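Local coordinates for protein polyphosphate kinase (Porphyromonas gingivalis, PDB 2O8R) that probably catalyses the reversible transfer of the terminal phosphate of ATP to a growing chain of inorganic polyphosphate, at residues 230-235 against 267-272; 324-329 against 351-356; 372-377 against 444-449; 537-542 against 563-568. The protein carries 3 engineered substitutions. One frame throughout, in Å; residues are numbered along the deposited sequence.

Contact 1: 230-235 against 267-272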
# COMPACT_ATOMS: atom_id res chain seq x y z
N TYR A 230 17.18 26.57 -8.06
CA TYR A 230 18.07 25.43 -8.21
C TYR A 230 17.51 24.25 -7.44
O TYR A 230 17.03 24.40 -6.31
CB TYR A 230 19.46 25.76 -7.68
CG TYR A 230 19.91 27.19 -7.90
CD1 TYR A 230 20.72 27.52 -8.98
CD2 TYR A 230 19.55 28.21 -7.01
CE1 TYR A 230 21.14 28.82 -9.18
CE2 TYR A 230 19.96 29.51 -7.21
CZ TYR A 230 20.76 29.81 -8.29
OH TYR A 230 21.18 31.11 -8.49
N SER A 231 17.55 23.07 -8.07
CA SER A 231 17.03 21.86 -7.45
C SER A 231 18.06 21.37 -6.46
O SER A 231 19.26 21.35 -6.76
CB SER A 231 16.77 20.76 -8.49
OG SER A 231 15.87 21.20 -9.48
N ILE A 232 17.59 21.00 -5.28
CA ILE A 232 18.44 20.40 -4.28
C ILE A 232 17.84 19.09 -3.78
O ILE A 232 16.65 18.83 -3.95
CB ILE A 232 18.69 21.34 -3.10
CG1 ILE A 232 17.37 21.85 -2.52
CG2 ILE A 232 19.61 22.49 -3.52
CD1 ILE A 232 17.50 22.53 -1.18
N LYS A 233 18.69 18.28 -3.15
CA LYS A 233 18.32 16.99 -2.59
C LYS A 233 19.31 16.68 -1.47
O LYS A 233 20.51 16.91 -1.61
CB LYS A 233 18.41 15.93 -3.69
CG LYS A 233 18.37 14.47 -3.22
CD LYS A 233 18.59 13.54 -4.41
CE LYS A 233 19.00 12.15 -3.98
NZ LYS A 233 17.87 11.39 -3.38
N VAL A 234 18.81 16.18 -0.35
CA VAL A 234 19.69 15.73 0.71
C VAL A 234 19.39 14.27 1.01
O VAL A 234 18.23 13.88 1.07
CB VAL A 234 19.55 16.62 1.99
CG1 VAL A 234 18.11 16.85 2.36
CG2 VAL A 234 20.32 16.05 3.17
N SER A 235 20.43 13.44 1.13
CA SER A 235 20.26 12.11 1.71
C SER A 235 20.74 12.21 3.14
O SER A 235 21.76 12.84 3.40
CB SER A 235 21.10 11.06 0.98
OG SER A 235 20.99 11.17 -0.43
N THR A 267 24.29 12.56 4.88
CA THR A 267 25.38 11.86 4.18
C THR A 267 25.72 12.51 2.85
O THR A 267 26.86 12.47 2.38
CB THR A 267 25.04 10.39 3.86
OG1 THR A 267 24.28 10.34 2.65
CG2 THR A 267 24.26 9.73 4.98
N ARG A 268 24.70 13.11 2.24
CA ARG A 268 24.82 13.73 0.94
C ARG A 268 24.00 15.01 0.92
O ARG A 268 22.93 15.08 1.53
CB ARG A 268 24.31 12.75 -0.12
CG ARG A 268 24.61 13.13 -1.55
CD ARG A 268 24.57 11.92 -2.47
NE ARG A 268 23.22 11.38 -2.67
CZ ARG A 268 22.94 10.37 -3.48
NH1 ARG A 268 23.91 9.77 -4.16
NH2 ARG A 268 21.69 9.94 -3.62
N PHE A 269 24.53 16.04 0.26
CA PHE A 269 23.72 17.19 -0.13
C PHE A 269 24.04 17.54 -1.58
O PHE A 269 25.10 18.06 -1.89
CB PHE A 269 23.94 18.40 0.78
CG PHE A 269 23.05 19.57 0.45
CD1 PHE A 269 21.80 19.69 1.04
CD2 PHE A 269 23.45 20.54 -0.47
CE1 PHE A 269 20.97 20.76 0.73
CE2 PHE A 269 22.63 21.61 -0.78
CZ PHE A 269 21.39 21.72 -0.18
N MSE A 270 23.10 17.24 -2.46
CA MSE A 270 23.33 17.29 -3.89
C MSE A 270 22.54 18.44 -4.49
O MSE A 270 21.40 18.69 -4.10
CB MSE A 270 22.88 15.96 -4.48
CG MSE A 270 23.08 15.76 -5.96
SE MSE A 270 22.10 14.14 -6.38
CE MSE A 270 22.15 14.15 -8.34
N TYR A 271 23.15 19.16 -5.42
CA TYR A 271 22.51 20.34 -5.99
C TYR A 271 22.95 20.61 -7.41
O TYR A 271 24.04 20.21 -7.82
CB TYR A 271 22.78 21.58 -5.13
CG TYR A 271 24.25 21.92 -4.99
CD1 TYR A 271 24.85 22.83 -5.85
CD2 TYR A 271 25.03 21.34 -4.00
CE1 TYR A 271 26.19 23.15 -5.73
CE2 TYR A 271 26.37 21.64 -3.87
CZ TYR A 271 26.95 22.55 -4.75
OH TYR A 271 28.28 22.86 -4.63
N ASP A 272 22.09 21.29 -8.15
CA ASP A 272 22.34 21.69 -9.53
C ASP A 272 23.55 22.63 -9.58
O ASP A 272 23.54 23.71 -9.01
CB ASP A 272 21.07 22.34 -10.10
CG ASP A 272 21.35 23.38 -11.17
OD1 ASP A 272 22.15 23.13 -12.09
OD2 ASP A 272 20.72 24.45 -11.09

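Contact 2: 324-329 against 351-356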
# COMPACT_ATOMS: atom_id res chain seq x y z
N PRO A 324 5.98 -17.56 -18.67
CA PRO A 324 6.61 -18.52 -17.77
C PRO A 324 6.15 -19.95 -17.98
O PRO A 324 4.95 -20.23 -17.98
CB PRO A 324 6.21 -18.02 -16.39
CG PRO A 324 5.85 -16.59 -16.58
CD PRO A 324 5.22 -16.53 -17.94
N LEU A 325 7.13 -20.82 -18.16
CA LEU A 325 6.96 -22.25 -18.37
C LEU A 325 6.36 -22.99 -17.20
O LEU A 325 6.45 -22.55 -16.06
CB LEU A 325 8.32 -22.88 -18.64
CG LEU A 325 9.11 -22.26 -19.79
CD1 LEU A 325 10.55 -22.74 -19.76
CD2 LEU A 325 8.44 -22.55 -21.11
N LEU A 326 5.76 -24.14 -17.49
CA LEU A 326 5.36 -25.07 -16.46
C LEU A 326 6.20 -26.32 -16.60
O LEU A 326 6.88 -26.51 -17.61
CB LEU A 326 3.88 -25.42 -16.60
CG LEU A 326 2.93 -24.25 -16.79
CD1 LEU A 326 1.51 -24.75 -16.96
CD2 LEU A 326 3.02 -23.31 -15.59
N SER A 327 6.15 -27.16 -15.58
CA SER A 327 6.68 -28.51 -15.68
C SER A 327 5.52 -29.41 -16.10
O SER A 327 4.56 -29.58 -15.33
CB SER A 327 7.24 -28.93 -14.33
OG SER A 327 7.31 -30.33 -14.18
N LYS A 328 5.60 -29.98 -17.31
CA LYS A 328 4.58 -30.91 -17.83
C LYS A 328 4.44 -32.11 -16.90
O LYS A 328 3.33 -32.52 -16.56
CB LYS A 328 4.90 -31.40 -19.25
CG LYS A 328 5.42 -30.36 -20.25
CD LYS A 328 4.41 -29.24 -20.56
CE LYS A 328 3.78 -29.40 -21.93
NZ LYS A 328 4.55 -28.70 -23.00
N HIS A 329 5.59 -32.65 -16.49
CA HIS A 329 5.67 -33.80 -15.61
C HIS A 329 4.87 -33.59 -14.33
O HIS A 329 3.95 -34.35 -14.03
CB HIS A 329 7.12 -34.06 -15.25
CG HIS A 329 7.49 -35.50 -15.27
ND1 HIS A 329 8.08 -36.10 -16.36
CD2 HIS A 329 7.34 -36.47 -14.34
CE1 HIS A 329 8.29 -37.37 -16.10
NE2 HIS A 329 7.85 -37.63 -14.88
N TYR A 351 11.70 -17.88 -15.55
CA TYR A 351 11.52 -18.90 -16.59
C TYR A 351 10.35 -19.85 -16.33
O TYR A 351 9.57 -20.14 -17.23
CB TYR A 351 12.82 -19.71 -16.78
CG TYR A 351 14.10 -18.88 -16.84
CD1 TYR A 351 14.32 -17.99 -17.88
CD2 TYR A 351 15.09 -19.01 -15.88
CE1 TYR A 351 15.48 -17.24 -17.96
CE2 TYR A 351 16.25 -18.24 -15.93
CZ TYR A 351 16.44 -17.36 -16.99
OH TYR A 351 17.59 -16.59 -17.08
N TYR A 352 10.24 -20.34 -15.10
CA TYR A 352 9.06 -21.07 -14.66
C TYR A 352 8.22 -20.13 -13.81
O TYR A 352 8.72 -19.09 -13.38
CB TYR A 352 9.47 -22.26 -13.81
CG TYR A 352 10.08 -23.41 -14.58
CD1 TYR A 352 9.29 -24.49 -14.97
CD2 TYR A 352 11.43 -23.43 -14.88
CE1 TYR A 352 9.83 -25.55 -15.66
CE2 TYR A 352 11.98 -24.49 -15.59
CZ TYR A 352 11.18 -25.55 -15.97
OH TYR A 352 11.72 -26.61 -16.67
N THR A 353 6.95 -20.50 -13.57
CA THR A 353 6.07 -19.72 -12.69
C THR A 353 6.55 -19.73 -11.26
O THR A 353 7.37 -20.56 -10.87
CB THR A 353 4.60 -20.24 -12.62
OG1 THR A 353 4.54 -21.60 -13.06
CG2 THR A 353 3.65 -19.36 -13.44
N TYR A 354 6.00 -18.81 -10.49
CA TYR A 354 6.17 -18.79 -9.06
C TYR A 354 5.09 -19.64 -8.39
O TYR A 354 5.17 -19.94 -7.20
CB TYR A 354 6.06 -17.34 -8.58
CG TYR A 354 7.32 -16.53 -8.76
CD1 TYR A 354 7.61 -15.91 -9.97
CD2 TYR A 354 8.21 -16.36 -7.71
CE1 TYR A 354 8.76 -15.14 -10.13
CE2 TYR A 354 9.37 -15.61 -7.86
CZ TYR A 354 9.64 -15.00 -9.07
OH TYR A 354 10.79 -14.24 -9.21
N ASP A 355 4.11 -20.07 -9.18
CA ASP A 355 2.87 -20.63 -8.67
C ASP A 355 2.96 -21.96 -7.91
O ASP A 355 2.06 -22.30 -7.15
CB ASP A 355 1.86 -20.76 -9.80
CG ASP A 355 1.50 -19.42 -10.38
OD1 ASP A 355 1.76 -18.40 -9.71
OD2 ASP A 355 0.95 -19.39 -11.49
N TYR A 356 4.04 -22.69 -8.09
CA TYR A 356 4.12 -24.01 -7.49
C TYR A 356 4.18 -24.00 -5.98
O TYR A 356 3.62 -24.88 -5.34
CB TYR A 356 5.26 -24.82 -8.09
CG TYR A 356 4.98 -25.30 -9.50
CD1 TYR A 356 5.78 -24.89 -10.56
CD2 TYR A 356 3.89 -26.15 -9.77
CE1 TYR A 356 5.52 -25.32 -11.86
CE2 TYR A 356 3.62 -26.57 -11.07
CZ TYR A 356 4.44 -26.16 -12.11
OH TYR A 356 4.19 -26.58 -13.40

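Contact 3: 372-377 against 444-449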
# COMPACT_ATOMS: atom_id res chain seq x y z
N GLU A 372 1.73 -30.73 9.73
CA GLU A 372 2.21 -29.36 9.85
C GLU A 372 2.93 -28.74 8.66
O GLU A 372 3.48 -29.44 7.81
CB GLU A 372 2.98 -29.15 11.15
CG GLU A 372 4.28 -29.88 11.30
CD GLU A 372 5.08 -29.37 12.49
OE1 GLU A 372 5.93 -30.12 13.01
OE2 GLU A 372 4.87 -28.21 12.91
N ILE A 373 2.89 -27.41 8.61
CA ILE A 373 3.59 -26.62 7.61
C ILE A 373 4.45 -25.59 8.34
O ILE A 373 4.00 -24.94 9.28
CB ILE A 373 2.62 -25.86 6.72
CG1 ILE A 373 1.60 -26.83 6.10
CG2 ILE A 373 3.36 -25.11 5.65
CD1 ILE A 373 0.48 -26.13 5.36
N ARG A 374 5.70 -25.48 7.92
CA ARG A 374 6.65 -24.58 8.55
C ARG A 374 7.46 -23.90 7.47
O ARG A 374 7.97 -24.56 6.56
CB ARG A 374 7.58 -25.36 9.48
CG ARG A 374 6.84 -26.24 10.45
CD ARG A 374 7.73 -27.29 11.08
NE ARG A 374 8.67 -26.75 12.06
CZ ARG A 374 8.33 -26.23 13.24
NH1 ARG A 374 7.05 -26.13 13.59
NH2 ARG A 374 9.27 -25.79 14.06
N LEU A 375 7.56 -22.57 7.55
CA LEU A 375 8.38 -21.84 6.58
C LEU A 375 9.08 -20.57 7.11
O LEU A 375 8.74 -20.01 8.16
CB LEU A 375 7.59 -21.54 5.31
CG LEU A 375 6.96 -20.16 5.12
CD1 LEU A 375 6.58 -19.95 3.66
CD2 LEU A 375 5.76 -20.02 6.01
N THR A 376 10.08 -20.14 6.35
CA THR A 376 10.75 -18.91 6.68
C THR A 376 10.17 -17.80 5.81
O THR A 376 9.61 -18.08 4.76
CB THR A 376 12.27 -19.07 6.50
OG1 THR A 376 12.55 -19.60 5.20
CG2 THR A 376 12.82 -20.03 7.53
N GLN A 377 10.27 -16.56 6.27
CA GLN A 377 9.78 -15.37 5.56
C GLN A 377 10.63 -14.16 5.96
O GLN A 377 10.91 -13.98 7.15
CB GLN A 377 8.32 -15.10 5.96
CG GLN A 377 7.27 -15.62 4.98
CD GLN A 377 6.69 -14.52 4.09
OE1 GLN A 377 5.67 -14.72 3.43
NE2 GLN A 377 7.35 -13.36 4.06
N LEU A 444 8.45 -26.35 4.67
CA LEU A 444 8.39 -27.74 5.10
C LEU A 444 6.98 -28.20 5.29
O LEU A 444 6.25 -27.63 6.09
CB LEU A 444 9.14 -27.93 6.42
CG LEU A 444 9.18 -29.35 6.96
CD1 LEU A 444 9.98 -30.28 6.06
CD2 LEU A 444 9.76 -29.33 8.35
N ILE A 445 6.60 -29.25 4.57
CA ILE A 445 5.29 -29.87 4.76
C ILE A 445 5.49 -31.25 5.36
O ILE A 445 6.19 -32.08 4.78
CB ILE A 445 4.53 -29.98 3.44
CG1 ILE A 445 4.26 -28.59 2.86
CG2 ILE A 445 3.21 -30.65 3.66
CD1 ILE A 445 4.14 -28.60 1.38
N LEU A 446 4.90 -31.50 6.53
CA LEU A 446 5.06 -32.78 7.22
C LEU A 446 3.79 -33.63 7.22
O LEU A 446 2.68 -33.14 7.48
CB LEU A 446 5.58 -32.58 8.65
CG LEU A 446 6.97 -31.97 8.87
CD1 LEU A 446 7.16 -31.65 10.34
CD2 LEU A 446 8.12 -32.86 8.35
N TYR A 447 3.96 -34.91 6.91
CA TYR A 447 2.86 -35.85 6.92
C TYR A 447 2.67 -36.44 8.31
O TYR A 447 3.62 -36.47 9.09
CB TYR A 447 3.14 -36.98 5.94
CG TYR A 447 3.07 -36.55 4.50
CD1 TYR A 447 1.96 -35.87 4.00
CD2 TYR A 447 4.09 -36.86 3.61
CE1 TYR A 447 1.89 -35.49 2.67
CE2 TYR A 447 4.03 -36.50 2.28
CZ TYR A 447 2.94 -35.81 1.81
OH TYR A 447 2.90 -35.45 0.48
N HIS A 448 1.45 -36.88 8.60
CA HIS A 448 1.20 -37.69 9.80
C HIS A 448 1.97 -39.00 9.65
O HIS A 448 1.89 -39.67 8.61
CB HIS A 448 -0.28 -37.99 9.95
CG HIS A 448 -1.10 -36.84 10.44
ND1 HIS A 448 -2.12 -36.28 9.69
CD2 HIS A 448 -1.07 -36.15 11.60
CE1 HIS A 448 -2.68 -35.30 10.37
NE2 HIS A 448 -2.06 -35.19 11.53
N THR A 449 2.74 -39.34 10.68
CA THR A 449 3.54 -40.56 10.71
C THR A 449 3.42 -41.15 12.11
O THR A 449 3.25 -40.39 13.07
CB THR A 449 5.03 -40.27 10.41
OG1 THR A 449 5.50 -39.23 11.28
CG2 THR A 449 5.22 -39.86 8.95

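Contact 4: 537-542 against 563-568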
# COMPACT_ATOMS: atom_id res chain seq x y z
N GLY A 537 41.07 -30.38 -11.35
CA GLY A 537 40.52 -29.63 -10.21
C GLY A 537 39.71 -28.44 -10.68
O GLY A 537 40.26 -27.44 -11.14
N TYR A 538 38.39 -28.54 -10.55
CA TYR A 538 37.51 -27.49 -11.06
C TYR A 538 36.41 -27.08 -10.09
O TYR A 538 35.89 -27.91 -9.32
CB TYR A 538 36.90 -27.92 -12.40
CG TYR A 538 36.09 -26.85 -13.05
CD1 TYR A 538 36.70 -25.69 -13.55
CD2 TYR A 538 34.70 -26.97 -13.15
CE1 TYR A 538 35.96 -24.69 -14.14
CE2 TYR A 538 33.94 -25.97 -13.74
CZ TYR A 538 34.58 -24.83 -14.23
OH TYR A 538 33.83 -23.85 -14.83
N MSE A 539 36.06 -25.79 -10.12
CA MSE A 539 34.97 -25.24 -9.31
C MSE A 539 34.18 -24.26 -10.13
O MSE A 539 34.75 -23.44 -10.86
CB MSE A 539 35.49 -24.53 -8.07
CG MSE A 539 36.06 -25.47 -7.04
SE MSE A 539 36.53 -24.65 -5.36
CE MSE A 539 38.19 -23.80 -5.82
N LEU A 540 32.86 -24.33 -10.01
CA LEU A 540 31.98 -23.37 -10.64
C LEU A 540 31.10 -22.78 -9.56
O LEU A 540 30.29 -23.49 -8.97
CB LEU A 540 31.16 -24.04 -11.75
CG LEU A 540 30.28 -23.21 -12.70
CD1 LEU A 540 30.71 -21.77 -12.88
CD2 LEU A 540 30.20 -23.90 -14.04
N LEU A 541 31.30 -21.49 -9.29
CA LEU A 541 30.69 -20.85 -8.14
C LEU A 541 29.94 -19.57 -8.53
O LEU A 541 30.52 -18.64 -9.09
CB LEU A 541 31.77 -20.49 -7.14
CG LEU A 541 32.65 -21.54 -6.48
CD1 LEU A 541 33.69 -20.79 -5.68
CD2 LEU A 541 31.83 -22.46 -5.59
N LYS A 542 28.64 -19.51 -8.23
CA LYS A 542 27.83 -18.34 -8.55
C LYS A 542 27.17 -17.76 -7.32
O LYS A 542 26.48 -18.47 -6.60
CB LYS A 542 26.75 -18.69 -9.56
CG LYS A 542 25.77 -17.57 -9.83
CD LYS A 542 24.68 -18.01 -10.80
CE LYS A 542 23.71 -16.91 -11.03
NZ LYS A 542 24.35 -15.99 -11.97
N VAL A 563 44.14 -25.63 -9.00
CA VAL A 563 42.67 -25.73 -9.15
C VAL A 563 42.13 -24.55 -9.98
O VAL A 563 42.40 -23.39 -9.68
CB VAL A 563 41.93 -25.80 -7.78
CG1 VAL A 563 40.44 -26.04 -7.98
CG2 VAL A 563 42.52 -26.89 -6.86
N GLU A 564 41.38 -24.87 -11.04
CA GLU A 564 40.73 -23.87 -11.90
C GLU A 564 39.37 -23.43 -11.35
O GLU A 564 38.55 -24.26 -10.94
CB GLU A 564 40.51 -24.44 -13.29
CG GLU A 564 41.74 -24.58 -14.14
CD GLU A 564 41.39 -24.78 -15.60
OE1 GLU A 564 40.19 -25.00 -15.91
OE2 GLU A 564 42.31 -24.70 -16.44
N ILE A 565 39.14 -22.12 -11.36
CA ILE A 565 37.92 -21.56 -10.77
C ILE A 565 37.16 -20.57 -11.67
O ILE A 565 37.72 -19.56 -12.13
CB ILE A 565 38.21 -20.88 -9.40
CG1 ILE A 565 39.17 -21.73 -8.55
CG2 ILE A 565 36.91 -20.63 -8.65
CD1 ILE A 565 39.63 -21.06 -7.27
N ASP A 566 35.88 -20.87 -11.92
CA ASP A 566 34.96 -19.90 -12.51
C ASP A 566 34.03 -19.30 -11.46
O ASP A 566 33.23 -20.02 -10.85
CB ASP A 566 34.13 -20.55 -13.60
CG ASP A 566 34.70 -20.34 -14.98
OD1 ASP A 566 35.00 -19.19 -15.35
OD2 ASP A 566 34.84 -21.34 -15.70
N LEU A 567 34.15 -18.00 -11.25
CA LEU A 567 33.27 -17.25 -10.36
C LEU A 567 32.30 -16.45 -11.19
O LEU A 567 32.71 -15.72 -12.08
CB LEU A 567 34.07 -16.28 -9.51
CG LEU A 567 34.88 -16.86 -8.35
CD1 LEU A 567 35.78 -15.80 -7.75
CD2 LEU A 567 33.96 -17.43 -7.29
N ILE A 568 31.02 -16.59 -10.89
CA ILE A 568 29.99 -15.73 -11.46
C ILE A 568 29.38 -14.91 -10.31
O ILE A 568 28.51 -15.38 -9.57
CB ILE A 568 28.94 -16.55 -12.23
CG1 ILE A 568 29.61 -17.40 -13.31
CG2 ILE A 568 27.91 -15.64 -12.87
CD1 ILE A 568 28.65 -18.30 -14.09
O HOH W 1 25.93 -14.48 -10.20

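Contact 1: 230-235 against 267-272
K233 and R268 stand on the same face of two antiparallel strands, in successive hydrogen-bonded pairs, and both reach the carboxylate of E50 with their charged ends. Between the backbones, K233 and M270 form a hydrogen-bonded pair: M270 N gives a hydrogen bond to K233 O at 2.7 Å, and K233 N gives one back to M270 O at 2.9 Å. The lysine leaves this pair with CG anti to its backbone N (chi1 167°). Its CB lies 4.1 Å from M270 O, its CD passes 4.1 Å from SE of the selenomethionine M270, and its CE comes within 3.5 Å of R268 NH2. A bend at the last torsion (chi4 72°) then directs NZ to a salt bridge with E50, with N302 as a second partner. R268 bends at chi3 and gives NE to S235 OG at 3.2 Å, the serine lying 29° out of the guanidinium plane; S235 OG and R268 NH2 also bind E50. Long basic chains and a small hydroxyl thus suit a place where the one carboxylate of E50 gathers several donors. The other face is apolar. There the F269 ring lies across from two branched side chains, CZ 3.9 Å from I232 CG2 and CD1 3.9 Å from V234 CB. These beta-branched residues also suit the extended backbone. At the far end of the pairing, T267 and R268 both face S235, a classic beta bulge that opens this antiparallel ladder in the middle domain of the kinase.

Contact 2: 324-329 against 351-356
A single beta bridge between L325 and Y352 fastens the chain entering helix 328-331 to the turn that leads into helix 355-365. Its two backbone bonds are L325 N to Y351 O, 2.7 Å and in the carbonyl plane, and T353 N to L325 O, 3.3 Å. Side chains fill in around it. L325 lays its CB over one face of the Y352 ring, 4.1 Å from CD1 and offset toward the rim, so an aliphatic group rests on the flat tyrosine. That ring then runs on beside the next peptides, with CE1 3.7 Å from L326 O, and its hydroxyl finds E690 of helix 678-691. Meanwhile Y356, in the first turn of helix 355-365, points back at the loop: CG is anti to its carbonyl carbon (chi1 -73°), and OH accepts the S327 N-H at 3.0 Å, with the nitrogen near the plane of the ring at its edge. The same OH bonds to E331, so the hydroxyl has two partners, the S327 N-H and the E331 carboxylate. A tyrosine serves well here, being long enough to span from the helix to a backbone N-H. L326 crosses Y356 at about a right angle, its CB 3.4 Å from OH, while CD2 of this exposed leucine meets T353 OG1. Beyond the bridge S327 takes the N-cap position of helix 328-331, its OG bonded to L330 N. A single beta bridge followed, two residues on, by a serine N-cap is what characterises this corner of the kinase.

Contact 3: 372-377 against 444-449
E372 and L446 form a pair of two antiparallel strands whose two backbone bonds are unequal. L446 N gives a short, straight hydrogen bond to E372 O at 2.8 Å (N-H...O angle 173°), while the return bond is weak. Two residues on, R374 N meets L444 O at 2.9 Å, in the carbonyl plane; the L444 N to R374 O bond of that pair is weak, its angle being unfavourable. Around these bonds the side chains of one face lie in parallel. CG of E372 sits between its own N and carbonyl carbon (chi1 66°), a turn that brings it alongside the leucine: CG is 3.5 Å from L446 CD1, and OE1 is also close to that methyl. Next to it R374 and L444 run side by side, R374 CD 4.0 Å from L444 CD2. Leucines suit these sites because their branched ends cover the aliphatic stems of the charged residues and are themselves backed by V490, Y491 and F494 of helix 484-497. The opposite face is apolar, but I373 and I445 turn toward helix 355-365 rather than each other, and I373 CG2 comes no nearer than 3.9 Å to L444 O. The loose side is the E372 end, where E372 N is 3.4 Å from L446 O. Here the partly exposed glutamate turns its carboxylate to R374, forming a salt bridge of 3.1 Å from NH1 to OE2, which is met from above the carboxylate plane. The ion pair joins residues two apart on one strand, so opposite charges probably offset each other beside the leucines while backbone bonds and methyl contacts hold the strands together.

Contact 4: 537-542 against 563-568
M539 bonds to E564 and D566 on the partner strand, its N giving to E564 O and its O accepting from D566 N at 3.0 Å. Strands 538-543 and 564-569 run parallel, with Y538 to K542 facing E564 to I568 in turn. L541 repeats the pattern: its N gives to D566 O at 2.9 Å, nearly along the C=O axis, and its O accepts from I568 N. Apolar contacts occupy the face turned to helix 549-560. M539, a selenomethionine, bends at chi3 to lie alongside I565, M539 CE 3.4 Å from I565 CD1, and L541 CD1 meets L567 CD2 at 3.7 Å; flexible and branched chains fill this buried layer. The other face mixes polar groups with L540 and I568. Y538 has its CG anti to the backbone N (chi1 -175°), a rotation that carries OH to D566 OD2, 2.8 Å away. The carboxylate oxygen lies at the ring's edge in its plane, uses its anti lone pair, and its own plane is turned 80° from the ring. D566 is also bridged to R586, so one buried oxygen is gripped by a hydroxyl and a charge. K542, about 6 Å and 7 Å, side chain to side chain, from the predicted ATP ligands R570 and H597, bends at chi4 to a water 2.8 Å from NZ that also donates to I568 O; Q649 and E596 take the same amine. Buried charges here are paired by specific partners, probably a condition for burying them.

In the fold
From the N terminus, contact 1 closes first, joining neighbouring strands of the six-stranded sheet of the middle domain across a connection that is largely unmodelled. Contact 2 follows, tying the approach to helix 328-331 to the turn before helix 355-365, and that helix leads directly into strand 370-377, where contact 3 begins. Contact 3 spans the longest loop, pairing that strand with 442-447 in the eight-stranded sheet. Contact 4 closes last, across helix 549-560, as a beta-alpha-beta unit of the second C-terminal domain. All four lie in series; none nests or crosses. Contacts 2 and 3 sit about 22 Å apart between centres, whereas contact 1 lies across the chain's centre from contacts 2, 3 and 4.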